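Local coordinates for protein bacterioferritin (Mycobacterium tuberculosis, PDB 3UOI) that probably oxidises ferrous iron with dioxygen at a ferroxidase centre and stores the ferric product as mineral inside a hollow, heme-binding shell of 24 subunits, at residues K32-W37 / R86-A91. Residues are numbered along the deposited sequence; the frame is centred on the assembly and turned at random.
Sequences KMQDNW and REQFEA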
loop_
_atom_site.group_PDB
_atom_site.type_symbol
_atom_site.label_atom_id
_atom_site.label_comp_id
_atom_site.label_asym_id
_atom_site.label_seq_id
_atom_site.Cartn_x
_atom_site.Cartn_y
_atom_site.Cartn_z
ATOM N N LYS A 32 22.905 -39.003 2.914
ATOM C CA LYS A 32 21.849 -39.812 2.355
ATOM C C LYS A 32 21.553 -41.043 3.208
ATOM O O LYS A 32 20.431 -41.425 3.337
ATOM C CB LYS A 32 22.186 -40.268 0.963
ATOM C CG LYS A 32 22.455 -39.210 0.006
ATOM C CD LYS A 32 21.355 -38.242 -0.175
ATOM C CE LYS A 32 20.138 -38.803 -0.814
ATOM N NZ LYS A 32 18.996 -38.034 -0.551
ATOM N N MET A 33 22.598 -41.677 3.716
ATOM C CA MET A 33 22.471 -42.830 4.560
ATOM C C MET A 33 21.802 -42.420 5.840
ATOM O O MET A 33 21.037 -43.157 6.354
ATOM C CB MET A 33 23.808 -43.482 4.878
ATOM C CG MET A 33 24.543 -44.228 3.776
ATOM S SD MET A 33 26.098 -44.969 4.329
ATOM C CE MET A 33 25.657 -46.312 5.355
ATOM N N GLN A 34 22.137 -41.250 6.363
ATOM C CA GLN A 34 21.502 -40.743 7.573
ATOM C C GLN A 34 20.017 -40.455 7.339
ATOM O O GLN A 34 19.185 -40.799 8.101
ATOM C CB GLN A 34 22.244 -39.557 8.161
ATOM C CG GLN A 34 23.614 -39.846 8.613
ATOM C CD GLN A 34 24.493 -38.639 8.874
ATOM O OE1 GLN A 34 24.095 -37.523 8.725
ATOM N NE2 GLN A 34 25.691 -38.889 9.290
ATOM N N ASP A 35 19.723 -39.863 6.210
ATOM C CA ASP A 35 18.361 -39.624 5.830
ATOM C C ASP A 35 17.561 -40.904 5.666
ATOM O O ASP A 35 16.463 -40.953 6.095
ATOM C CB ASP A 35 18.290 -38.814 4.565
ATOM C CG ASP A 35 17.224 -37.799 4.605
ATOM O OD1 ASP A 35 16.386 -37.874 5.486
ATOM O OD2 ASP A 35 17.204 -36.950 3.729
ATOM N N ASN A 36 18.143 -41.914 5.045
ATOM C CA ASN A 36 17.547 -43.229 4.846
ATOM C C ASN A 36 17.287 -44.003 6.120
ATOM O O ASN A 36 16.319 -44.701 6.197
ATOM C CB ASN A 36 18.283 -44.075 3.826
ATOM C CG ASN A 36 17.697 -45.486 3.681
ATOM O OD1 ASN A 36 16.529 -45.683 3.548
ATOM N ND2 ASN A 36 18.550 -46.450 3.714
ATOM N N TRP A 37 18.159 -43.857 7.097
ATOM C CA TRP A 37 18.003 -44.466 8.400
ATOM C C TRP A 37 16.863 -43.759 9.188
ATOM O O TRP A 37 16.433 -44.220 10.207
ATOM C CB TRP A 37 19.328 -44.438 9.196
ATOM C CG TRP A 37 20.354 -45.368 8.734
ATOM C CD1 TRP A 37 20.153 -46.471 8.025
ATOM C CD2 TRP A 37 21.760 -45.304 8.977
ATOM N NE1 TRP A 37 21.298 -47.111 7.797
ATOM C CE2 TRP A 37 22.323 -46.415 8.359
ATOM C CE3 TRP A 37 22.596 -44.420 9.645
ATOM C CZ2 TRP A 37 23.688 -46.674 8.391
ATOM C CZ3 TRP A 37 23.952 -44.679 9.669
ATOM C CH2 TRP A 37 24.479 -45.794 9.039
ATOM N N ARG A 86 27.878 -43.430 14.978
ATOM C CA ARG A 86 29.157 -43.323 15.655
ATOM C C ARG A 86 30.323 -43.634 14.739
ATOM O O ARG A 86 31.206 -42.884 14.690
ATOM C CB ARG A 86 29.205 -44.220 16.888
ATOM C CG ARG A 86 30.542 -44.283 17.582
ATOM C CD ARG A 86 30.537 -45.205 18.711
ATOM N NE ARG A 86 29.833 -44.691 19.845
ATOM C CZ ARG A 86 30.331 -43.863 20.752
ATOM N NH1 ARG A 86 31.542 -43.413 20.685
ATOM N NH2 ARG A 86 29.579 -43.473 21.729
ATOM N N GLU A 87 30.280 -44.692 13.961
ATOM C CA GLU A 87 31.345 -44.919 13.004
ATOM C C GLU A 87 31.410 -43.783 11.978
ATOM O O GLU A 87 32.438 -43.472 11.542
ATOM C CB GLU A 87 31.237 -46.231 12.244
ATOM C CG GLU A 87 31.068 -47.442 13.019
ATOM C CD GLU A 87 30.879 -48.661 12.151
ATOM O OE1 GLU A 87 31.011 -48.575 10.951
ATOM O OE2 GLU A 87 30.594 -49.720 12.693
ATOM N N GLN A 88 30.265 -43.245 11.577
ATOM C CA GLN A 88 30.199 -42.163 10.572
ATOM C C GLN A 88 30.886 -40.868 10.988
ATOM O O GLN A 88 31.693 -40.357 10.286
ATOM C CB GLN A 88 28.765 -41.915 10.124
ATOM C CG GLN A 88 28.351 -42.831 9.077
ATOM C CD GLN A 88 26.904 -42.752 8.690
ATOM O OE1 GLN A 88 26.162 -41.963 9.196
ATOM N NE2 GLN A 88 26.533 -43.543 7.760
ATOM N N PHE A 89 30.618 -40.425 12.193
ATOM C CA PHE A 89 31.326 -39.315 12.775
ATOM C C PHE A 89 32.820 -39.622 12.867
ATOM O O PHE A 89 33.608 -38.759 12.684
ATOM C CB PHE A 89 30.839 -39.011 14.173
ATOM C CG PHE A 89 29.459 -38.537 14.254
ATOM C CD1 PHE A 89 28.976 -37.622 13.387
ATOM C CD2 PHE A 89 28.624 -38.986 15.259
ATOM C CE1 PHE A 89 27.686 -37.201 13.499
ATOM C CE2 PHE A 89 27.362 -38.556 15.353
ATOM C CZ PHE A 89 26.893 -37.680 14.469
ATOM N N GLU A 90 33.171 -40.850 13.196
ATOM C CA GLU A 90 34.558 -41.270 13.307
ATOM C C GLU A 90 35.343 -41.258 12.024
ATOM O O GLU A 90 36.482 -40.910 11.981
ATOM C CB GLU A 90 34.690 -42.588 14.012
ATOM C CG GLU A 90 35.162 -42.374 15.362
ATOM C CD GLU A 90 35.154 -43.597 16.177
ATOM O OE1 GLU A 90 34.657 -44.616 15.679
ATOM O OE2 GLU A 90 35.627 -43.510 17.319
ATOM N N ALA A 91 34.672 -41.681 10.988
ATOM C CA ALA A 91 35.150 -41.671 9.646
ATOM C C ALA A 91 35.360 -40.250 9.140
ATOM O O ALA A 91 36.272 -39.963 8.456
ATOM C CB ALA A 91 34.193 -42.426 8.787
#
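Gln88 reaches across from helix 85-112 and sets its amide among Met33, Gln34 and Trp37 at the end of helix 7-36. Its OE1 accepts a hydrogen bond from Gln34 NE2 at 3.1 Å, nearly straight at the hydrogen (162°). The donor has Gln88 OE1 in its own amide plane but stands above the carbonyl plane of Gln88, off its lone pairs; the two amides are turned 44° apart. The outer rim of the Trp37 ring, CZ3 and CH2, lies against the whole amide, with CH2 3.3 Å from Gln88 NE2. The planes are nearly parallel but the approach is oblique, and the wide indole reaches the amide with its rim. Met33 completes the lining: SD lies 3.7 Å from Gln88 NE2, and the bend at chi3 (72°) of its flexible thioether turns CE back to a similar distance from the same nitrogen. Both helices belong to the four-helix bundle of the ferritin fold, joined here near one end; the side chain of Gln34 is about 9 Å from that of His132, a predicted iron ligand. Glutamine suits both central places, since one amide can give and accept at once. Gln88 NE2 is hydrogen-bonded to Gly82 O, before helix 85-112, and Gln34 OE1 to Thr46 OG1 on helix 40-66; these second partners help fix the rotation of both amides. Trp37 also forms a cation-pi contact with Lys145 of a neighbouring subunit.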